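PDB 1M72: caspase-1 subunit p19/18 from Spodoptera frugiperda, which is part of a cysteine protease that probably acts in the caspase activation cascade that executes apoptosis. Local coordinates for residues 40-54 against 106-119. Numbering follows the deposited sequence.
Sequences HEHFDIHSLKSRTGT and LTHGELGMLYAKDT
With CG beside the backbone N and anti to the carbonyl carbon in both residues (chi1 -79° in His108, -60° in Arg51), the Arg51 chain passes over the imidazole of His108, heading the other way, in the active site of this caspase domain. The loop 40-54, between strand 31-39 and helix 54-67, packs against the end of strand 98-106 and against residues 115-119 beyond the hairpin turn. Arg51 CD lies over the centre of the His108 ring, 3.7 Å from its centroid, a CH-pi contact, while Leu48 CD2 covers the opposite face. At the edge, His108 NE2 donates to Lys49 O at 2.9 Å; the bond is nearly straight (169°) and in the ring plane, which, with the two covered faces, restrains the rotation of the histidine that is probably catalytic, as in related caspases. Phe43 meets the ring obliquely, its CE1 3.3 Å from His108 CD2. The Arg51 guanidinium lies with one face against the Thr107 backbone; its NH1 donates to His40 O in the guanidinium plane, while NE forms a salt bridge with an acidic side chain of the bound peptide, consistent with the S1 pocket that selects aspartate in caspases. Backbone bonds join the segments at two further points, His40 N to Leu106 O and Asp44 N to Lys117 O. Thr107 OG1 donates to Tyr115 O at 2.7 Å and sits at the edge of the Phe43 ring. Leu48 CD1 rests over the face of the Tyr115 ring, 3.8 Å from its centroid, and Ile45 CD1 touches Tyr115 CD2 at 3.7 Å.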
ATOM      1  N   HIS C  40     -20.698  -3.968 -11.228  1.00 21.36           N
ATOM      2  CA  HIS C  40     -21.988  -4.137 -10.545  1.00 22.61           C
ATOM      3  C   HIS C  40     -22.820  -2.908 -10.570  1.00 22.31           C
ATOM      4  O   HIS C  40     -22.479  -1.944  -9.905  1.00 22.03           O
ATOM      5  CB  HIS C  40     -21.787  -4.508  -9.082  1.00 22.86           C
ATOM      6  CG  HIS C  40     -21.208  -5.865  -8.895  1.00 24.94           C
ATOM      7  ND1 HIS C  40     -21.978  -7.009  -8.925  1.00 26.82           N
ATOM      8  CD2 HIS C  40     -19.922  -6.272  -8.775  1.00 26.19           C
ATOM      9  CE1 HIS C  40     -21.191  -8.065  -8.836  1.00 24.56           C
ATOM     10  NE2 HIS C  40     -19.941  -7.646  -8.743  1.00 29.73           N
ATOM     11  N   GLU C  41     -23.928  -2.945 -11.304  1.00 23.85           N
ATOM     12  CA  GLU C  41     -24.796  -1.759 -11.388  1.00 27.82           C
ATOM     13  C   GLU C  41     -26.087  -1.839 -10.563  1.00 26.12           C
ATOM     14  O   GLU C  41     -26.574  -0.836 -10.047  1.00 23.74           O
ATOM     15  CB  GLU C  41     -25.153  -1.458 -12.859  1.00 31.40           C
ATOM     16  CG  GLU C  41     -25.806  -0.056 -13.097  1.00 38.11           C
ATOM     17  CD  GLU C  41     -26.081   0.243 -14.583  1.00 41.74           C
ATOM     18  OE1 GLU C  41     -26.205  -0.721 -15.397  1.00 43.46           O
ATOM     19  OE2 GLU C  41     -26.180   1.442 -14.933  1.00 42.08           O
ATOM     20  N   HIS C  42     -26.606  -3.043 -10.414  1.00 28.54           N
ATOM     21  CA  HIS C  42     -27.861  -3.218  -9.720  1.00 32.29           C
ATOM     22  C   HIS C  42     -27.720  -4.332  -8.696  1.00 32.59           C
ATOM     23  O   HIS C  42     -26.942  -5.257  -8.882  1.00 34.45           O
ATOM     24  CB  HIS C  42     -28.925  -3.522 -10.779  1.00 30.68           C
ATOM     25  CG  HIS C  42     -28.948  -2.521 -11.895  1.00 40.73           C
ATOM     26  ND1 HIS C  42     -28.670  -2.856 -13.211  1.00 42.70           N
ATOM     27  CD2 HIS C  42     -29.225  -1.187 -11.896  1.00 42.41           C
ATOM     28  CE1 HIS C  42     -28.787  -1.771 -13.969  1.00 44.70           C
ATOM     29  NE2 HIS C  42     -29.125  -0.746 -13.198  1.00 42.20           N
ATOM     30  N   PHE C  43     -28.486  -4.239  -7.619  1.00 33.66           N
ATOM     31  CA  PHE C  43     -28.411  -5.202  -6.531  1.00 32.85           C
ATOM     32  C   PHE C  43     -29.752  -5.761  -6.063  1.00 33.76           C
ATOM     33  O   PHE C  43     -30.739  -5.032  -6.033  1.00 34.33           O
ATOM     34  CB  PHE C  43     -27.715  -4.539  -5.333  1.00 28.44           C
ATOM     35  CG  PHE C  43     -26.359  -3.960  -5.673  1.00 30.16           C
ATOM     36  CD1 PHE C  43     -26.253  -2.726  -6.323  1.00 26.10           C
ATOM     37  CD2 PHE C  43     -25.190  -4.708  -5.443  1.00 27.58           C
ATOM     38  CE1 PHE C  43     -25.004  -2.245  -6.757  1.00 28.17           C
ATOM     39  CE2 PHE C  43     -23.948  -4.238  -5.863  1.00 28.27           C
ATOM     40  CZ  PHE C  43     -23.846  -3.002  -6.530  1.00 26.38           C
ATOM     41  N   ASP C  44     -29.766  -7.041  -5.676  1.00 32.65           N
ATOM     42  CA  ASP C  44     -30.965  -7.693  -5.156  1.00 34.63           C
ATOM     43  C   ASP C  44     -31.020  -7.496  -3.646  1.00 36.75           C
ATOM     44  O   ASP C  44     -31.666  -8.259  -2.951  1.00 36.15           O
ATOM     45  CB  ASP C  44     -30.987  -9.201  -5.460  1.00 37.37           C
ATOM     46  CG  ASP C  44     -30.980  -9.505  -6.959  1.00 39.22           C
ATOM     47  OD1 ASP C  44     -31.434  -8.651  -7.753  1.00 40.94           O
ATOM     48  OD2 ASP C  44     -30.531 -10.609  -7.333  1.00 43.66           O
ATOM     49  N   ILE C  45     -30.329  -6.465  -3.158  1.00 40.04           N
ATOM     50  CA  ILE C  45     -30.296  -6.078  -1.745  1.00 40.99           C
ATOM     51  C   ILE C  45     -31.070  -4.745  -1.660  1.00 46.50           C
ATOM     52  O   ILE C  45     -30.625  -3.690  -2.179  1.00 43.95           O
ATOM     53  CB  ILE C  45     -28.855  -5.883  -1.281  1.00 41.50           C
ATOM     54  CG1 ILE C  45     -28.135  -7.254  -1.326  1.00 42.12           C
ATOM     55  CG2 ILE C  45     -28.844  -5.238   0.104  1.00 37.42           C
ATOM     56  CD1 ILE C  45     -26.657  -7.189  -1.722  1.00 41.33           C
ATOM     57  N   HIS C  46     -32.235  -4.794  -1.015  1.00 46.95           N
ATOM     58  CA  HIS C  46     -33.096  -3.623  -0.943  1.00 50.09           C
ATOM     59  C   HIS C  46     -32.472  -2.296  -0.507  1.00 47.94           C
ATOM     60  O   HIS C  46     -32.892  -1.256  -0.986  1.00 49.11           O
ATOM     61  CB  HIS C  46     -34.330  -3.925  -0.073  1.00 55.97           C
ATOM     62  CG  HIS C  46     -35.305  -2.785   0.009  1.00 63.09           C
ATOM     63  ND1 HIS C  46     -36.038  -2.345  -1.076  1.00 64.44           N
ATOM     64  CD2 HIS C  46     -35.629  -1.963   1.038  1.00 65.61           C
ATOM     65  CE1 HIS C  46     -36.766  -1.301  -0.719  1.00 65.10           C
ATOM     66  NE2 HIS C  46     -36.537  -1.047   0.557  1.00 66.11           N
ATOM     67  N   SER C  47     -31.474  -2.315   0.367  1.00 43.30           N
ATOM     68  CA  SER C  47     -30.886  -1.071   0.852  1.00 43.06           C
ATOM     69  C   SER C  47     -29.822  -0.436  -0.047  1.00 42.42           C
ATOM     70  O   SER C  47     -29.309   0.660   0.236  1.00 40.36           O
ATOM     71  CB  SER C  47     -30.291  -1.308   2.241  1.00 46.66           C
ATOM     72  OG  SER C  47     -29.402  -2.419   2.216  1.00 49.09           O
ATOM     73  N   LEU C  48     -29.499  -1.134  -1.126  1.00 39.01           N
ATOM     74  CA  LEU C  48     -28.491  -0.677  -2.043  1.00 36.65           C
ATOM     75  C   LEU C  48     -29.090  -0.084  -3.321  1.00 37.14           C
ATOM     76  O   LEU C  48     -29.815  -0.752  -4.094  1.00 36.56           O
ATOM     77  CB  LEU C  48     -27.531  -1.842  -2.387  1.00 34.49           C
ATOM     78  CG  LEU C  48     -26.693  -2.469  -1.265  1.00 29.22           C
ATOM     79  CD1 LEU C  48     -25.705  -3.500  -1.816  1.00 28.55           C
ATOM     80  CD2 LEU C  48     -25.951  -1.373  -0.595  1.00 23.59           C
ATOM     81  N   LYS C  49     -28.753   1.177  -3.550  1.00 35.16           N
ATOM     82  CA  LYS C  49     -29.227   1.894  -4.728  1.00 35.59           C
ATOM     83  C   LYS C  49     -28.398   1.517  -5.958  1.00 31.56           C
ATOM     84  O   LYS C  49     -27.292   0.986  -5.833  1.00 30.28           O
ATOM     85  CB  LYS C  49     -29.166   3.400  -4.436  1.00 38.41           C
ATOM     86  CG  LYS C  49     -30.162   3.777  -3.331  1.00 42.91           C
ATOM     87  CD  LYS C  49     -30.098   5.264  -2.905  1.00 49.51           C
ATOM     88  CE  LYS C  49     -28.862   5.576  -2.082  1.00 51.16           C
ATOM     89  NZ  LYS C  49     -29.082   6.776  -1.228  1.00 54.56           N
ATOM     90  N   SER C  50     -28.927   1.763  -7.145  1.00 28.97           N
ATOM     91  CA  SER C  50     -28.169   1.436  -8.338  1.00 28.95           C
ATOM     92  C   SER C  50     -26.933   2.333  -8.502  1.00 29.69           C
ATOM     93  O   SER C  50     -26.889   3.491  -8.055  1.00 30.50           O
ATOM     94  CB  SER C  50     -29.066   1.460  -9.562  1.00 28.57           C
ATOM     95  OG  SER C  50     -29.803   0.247  -9.587  1.00 29.22           O
ATOM     96  N   ARG C  51     -25.903   1.770  -9.102  1.00 27.37           N
ATOM     97  CA  ARG C  51     -24.661   2.510  -9.235  1.00 29.73           C
ATOM     98  C   ARG C  51     -24.525   3.165 -10.629  1.00 29.73           C
ATOM     99  O   ARG C  51     -23.586   2.874 -11.381  1.00 29.84           O
ATOM    100  CB  ARG C  51     -23.472   1.549  -8.913  1.00 28.75           C
ATOM    101  CG  ARG C  51     -23.521   0.966  -7.480  1.00 22.22           C
ATOM    102  CD  ARG C  51     -22.216   0.218  -7.047  1.00 24.13           C
ATOM    103  NE  ARG C  51     -21.018   1.034  -7.262  1.00 20.99           N
ATOM    104  CZ  ARG C  51     -20.231   0.929  -8.337  1.00 21.51           C
ATOM    105  NH1 ARG C  51     -20.508   0.033  -9.278  1.00 21.22           N
ATOM    106  NH2 ARG C  51     -19.166   1.706  -8.479  1.00 18.96           N
ATOM    107  N   THR C  52     -25.471   4.051 -10.956  1.00 29.00           N
ATOM    108  CA  THR C  52     -25.477   4.733 -12.249  1.00 29.96           C
ATOM    109  C   THR C  52     -24.106   5.387 -12.456  1.00 30.36           C
ATOM    110  O   THR C  52     -23.568   6.022 -11.537  1.00 31.04           O
ATOM    111  CB  THR C  52     -26.604   5.802 -12.337  1.00 29.51           C
ATOM    112  OG1 THR C  52     -27.839   5.263 -11.824  1.00 28.18           O
ATOM    113  CG2 THR C  52     -26.799   6.223 -13.803  1.00 22.16           C
ATOM    114  N   GLY C  53     -23.536   5.177 -13.645  1.00 30.01           N
ATOM    115  CA  GLY C  53     -22.205   5.697 -13.952  1.00 29.85           C
ATOM    116  C   GLY C  53     -21.089   4.634 -14.014  1.00 28.09           C
ATOM    117  O   GLY C  53     -20.053   4.838 -14.669  1.00 26.92           O
ATOM    118  N   THR C  54     -21.299   3.502 -13.333  1.00 25.60           N
ATOM    119  CA  THR C  54     -20.307   2.417 -13.303  1.00 24.41           C
ATOM    120  C   THR C  54     -20.068   1.835 -14.702  1.00 25.24           C
ATOM    121  O   THR C  54     -18.997   1.316 -14.956  1.00 26.75           O
ATOM    122  CB  THR C  54     -20.741   1.269 -12.302  1.00 22.38           C
ATOM    123  OG1 THR C  54     -19.660   0.359 -12.117  1.00 23.00           O
ATOM    124  CG2 THR C  54     -21.925   0.493 -12.813  1.00 15.00           C
ATOM    125  N   LEU C 106     -15.976  -3.063  -9.419  1.00 21.57           N
ATOM    126  CA  LEU C 106     -16.689  -1.774  -9.364  1.00 22.79           C
ATOM    127  C   LEU C 106     -18.023  -2.100  -8.660  1.00 25.04           C
ATOM    128  O   LEU C 106     -18.919  -2.743  -9.258  1.00 24.66           O
ATOM    129  CB  LEU C 106     -16.951  -1.275 -10.789  1.00 21.50           C
ATOM    130  CG  LEU C 106     -15.821  -1.423 -11.823  1.00 22.33           C
ATOM    131  CD1 LEU C 106     -16.361  -1.010 -13.210  1.00 23.15           C
ATOM    132  CD2 LEU C 106     -14.654  -0.546 -11.457  1.00 22.72           C
ATOM    133  N   THR C 107     -18.163  -1.662  -7.404  1.00 22.86           N
ATOM    134  CA  THR C 107     -19.355  -2.042  -6.626  1.00 23.67           C
ATOM    135  C   THR C 107     -19.546  -1.258  -5.316  1.00 21.94           C
ATOM    136  O   THR C 107     -18.862  -0.263  -5.081  1.00 21.94           O
ATOM    137  CB  THR C 107     -19.273  -3.575  -6.325  1.00 24.09           C
ATOM    138  OG1 THR C 107     -20.510  -4.029  -5.781  1.00 28.29           O
ATOM    139  CG2 THR C 107     -18.139  -3.897  -5.331  1.00 24.11           C
ATOM    140  N   HIS C 108     -20.514  -1.667  -4.491  1.00 22.33           N
ATOM    141  CA  HIS C 108     -20.728  -1.020  -3.174  1.00 23.48           C
ATOM    142  C   HIS C 108     -19.851  -1.762  -2.131  1.00 23.01           C
ATOM    143  O   HIS C 108     -19.618  -2.967  -2.242  1.00 20.82           O
ATOM    144  CB  HIS C 108     -22.177  -1.145  -2.689  1.00 25.34           C
ATOM    145  CG  HIS C 108     -23.133  -0.187  -3.328  1.00 28.86           C
ATOM    146  ND1 HIS C 108     -23.031   1.180  -3.178  1.00 28.68           N
ATOM    147  CD2 HIS C 108     -24.231  -0.405  -4.092  1.00 25.43           C
ATOM    148  CE1 HIS C 108     -24.027   1.762  -3.823  1.00 30.51           C
ATOM    149  NE2 HIS C 108     -24.771   0.823  -4.385  1.00 29.50           N
ATOM    150  N   GLY C 109     -19.406  -1.034  -1.113  1.00 23.30           N
ATOM    151  CA  GLY C 109     -18.601  -1.626  -0.065  1.00 24.87           C
ATOM    152  C   GLY C 109     -18.718  -0.967   1.308  1.00 28.45           C
ATOM    153  O   GLY C 109     -19.307   0.118   1.491  1.00 29.45           O
ATOM    154  N   GLU C 110     -18.153  -1.673   2.281  1.00 27.30           N
ATOM    155  CA  GLU C 110     -18.065  -1.268   3.676  1.00 27.95           C
ATOM    156  C   GLU C 110     -16.651  -1.691   4.077  1.00 25.83           C
ATOM    157  O   GLU C 110     -15.942  -2.334   3.288  1.00 24.80           O
ATOM    158  CB  GLU C 110     -19.087  -2.036   4.500  1.00 30.90           C
ATOM    159  CG  GLU C 110     -20.526  -1.703   4.097  1.00 38.82           C
ATOM    160  CD  GLU C 110     -21.561  -2.285   5.056  1.00 39.63           C
ATOM    161  OE1 GLU C 110     -21.253  -2.407   6.274  1.00 40.99           O
ATOM    162  OE2 GLU C 110     -22.672  -2.596   4.582  1.00 38.53           O
ATOM    163  N   LEU C 111     -16.222  -1.349   5.277  1.00 24.64           N
ATOM    164  CA  LEU C 111     -14.869  -1.731   5.658  1.00 27.46           C
ATOM    165  C   LEU C 111     -14.785  -3.259   5.663  1.00 27.06           C
ATOM    166  O   LEU C 111     -15.628  -3.918   6.281  1.00 28.69           O
ATOM    167  CB  LEU C 111     -14.518  -1.148   7.026  1.00 27.02           C
ATOM    168  CG  LEU C 111     -13.172  -1.532   7.642  1.00 28.73           C
ATOM    169  CD1 LEU C 111     -12.038  -1.080   6.795  1.00 22.28           C
ATOM    170  CD2 LEU C 111     -13.090  -0.910   9.036  1.00 26.17           C
ATOM    171  N   GLY C 112     -13.816  -3.802   4.912  1.00 25.49           N
ATOM    172  CA  GLY C 112     -13.613  -5.237   4.827  1.00 20.25           C
ATOM    173  C   GLY C 112     -14.731  -5.907   4.063  1.00 25.68           C
ATOM    174  O   GLY C 112     -14.983  -7.125   4.189  1.00 25.75           O
ATOM    175  N   MET C 113     -15.409  -5.158   3.209  1.00 24.06           N
ATOM    176  CA  MET C 113     -16.517  -5.804   2.529  1.00 24.64           C
ATOM    177  C   MET C 113     -16.832  -5.266   1.120  1.00 22.05           C
ATOM    178  O   MET C 113     -16.759  -4.056   0.878  1.00 20.25           O
ATOM    179  CB  MET C 113     -17.736  -5.680   3.468  1.00 26.62           C
ATOM    180  CG  MET C 113     -19.038  -6.291   3.030  1.00 33.74           C
ATOM    181  SD  MET C 113     -20.480  -5.640   4.045  1.00 43.16           S
ATOM    182  CE  MET C 113     -19.846  -5.781   5.749  1.00 30.57           C
ATOM    183  N   LEU C 114     -17.149  -6.189   0.216  1.00 16.70           N
ATOM    184  CA  LEU C 114     -17.574  -5.880  -1.131  1.00 21.88           C
ATOM    185  C   LEU C 114     -18.947  -6.549  -1.362  1.00 21.77           C
ATOM    186  O   LEU C 114     -19.234  -7.614  -0.797  1.00 19.93           O
ATOM    187  CB  LEU C 114     -16.555  -6.406  -2.164  1.00 19.90           C
ATOM    188  CG  LEU C 114     -15.251  -5.609  -2.110  1.00 20.73           C
ATOM    189  CD1 LEU C 114     -14.257  -6.199  -3.036  1.00 22.03           C
ATOM    190  CD2 LEU C 114     -15.524  -4.173  -2.478  1.00 19.77           C
ATOM    191  N   TYR C 115     -19.795  -5.938  -2.187  1.00 22.57           N
ATOM    192  CA  TYR C 115     -21.099  -6.536  -2.479  1.00 21.44           C
ATOM    193  C   TYR C 115     -21.180  -7.131  -3.863  1.00 20.65           C
ATOM    194  O   TYR C 115     -20.732  -6.545  -4.839  1.00 22.31           O
ATOM    195  CB  TYR C 115     -22.257  -5.518  -2.341  1.00 22.17           C
ATOM    196  CG  TYR C 115     -22.658  -5.185  -0.919  1.00 22.08           C
ATOM    197  CD1 TYR C 115     -22.172  -4.032  -0.303  1.00 26.42           C
ATOM    198  CD2 TYR C 115     -23.474  -6.051  -0.170  1.00 25.39           C
ATOM    199  CE1 TYR C 115     -22.471  -3.728   1.033  1.00 27.47           C
ATOM    200  CE2 TYR C 115     -23.794  -5.766   1.198  1.00 23.73           C
ATOM    201  CZ  TYR C 115     -23.278  -4.597   1.778  1.00 29.57           C
ATOM    202  OH  TYR C 115     -23.531  -4.270   3.083  1.00 24.45           O
ATOM    203  N   ALA C 116     -21.737  -8.325  -3.931  1.00 23.28           N
ATOM    204  CA  ALA C 116     -22.001  -8.998  -5.197  1.00 24.59           C
ATOM    205  C   ALA C 116     -23.449  -8.556  -5.482  1.00 26.70           C
ATOM    206  O   ALA C 116     -23.954  -7.641  -4.843  1.00 26.09           O
ATOM    207  CB  ALA C 116     -21.949 -10.488  -5.011  1.00 21.09           C
ATOM    208  N   LYS C 117     -24.134  -9.215  -6.410  1.00 31.99           N
ATOM    209  CA  LYS C 117     -25.507  -8.830  -6.694  1.00 32.76           C
ATOM    210  C   LYS C 117     -26.416  -9.219  -5.538  1.00 34.19           C
ATOM    211  O   LYS C 117     -27.301  -8.462  -5.150  1.00 32.52           O
ATOM    212  CB  LYS C 117     -26.013  -9.515  -7.964  1.00 36.06           C
ATOM    213  CG  LYS C 117     -27.491  -9.212  -8.235  1.00 40.20           C
ATOM    214  CD  LYS C 117     -27.958  -9.775  -9.549  1.00 44.63           C
ATOM    215  CE  LYS C 117     -28.262 -11.229  -9.405  1.00 45.97           C
ATOM    216  NZ  LYS C 117     -28.593 -11.821 -10.724  1.00 50.05           N
ATOM    217  N   ASP C 118     -26.154 -10.392  -4.974  1.00 33.48           N
ATOM    218  CA  ASP C 118     -26.948 -10.957  -3.892  1.00 33.18           C
ATOM    219  C   ASP C 118     -26.457 -10.777  -2.453  1.00 34.70           C
ATOM    220  O   ASP C 118     -27.259 -10.632  -1.542  1.00 38.09           O
ATOM    221  CB  ASP C 118     -27.122 -12.453  -4.173  1.00 32.54           C
ATOM    222  CG  ASP C 118     -25.777 -13.186  -4.256  1.00 34.49           C
ATOM    223  OD1 ASP C 118     -24.744 -12.530  -4.505  1.00 32.78           O
ATOM    224  OD2 ASP C 118     -25.743 -14.415  -4.084  1.00 35.86           O
ATOM    225  N   THR C 119     -25.156 -10.811  -2.206  1.00 34.24           N
ATOM    226  CA  THR C 119     -24.709 -10.681  -0.828  1.00 32.48           C
ATOM    227  C   THR C 119     -23.266 -10.191  -0.826  1.00 32.63           C
ATOM    228  O   THR C 119     -22.731  -9.926  -1.890  1.00 31.15           O
ATOM    229  CB  THR C 119     -24.859 -12.055  -0.084  1.00 35.19           C
ATOM    230  OG1 THR C 119     -24.452 -11.915   1.283  1.00 35.16           O
ATOM    231  CG2 THR C 119     -24.029 -13.151  -0.792  1.00 36.09           C
TER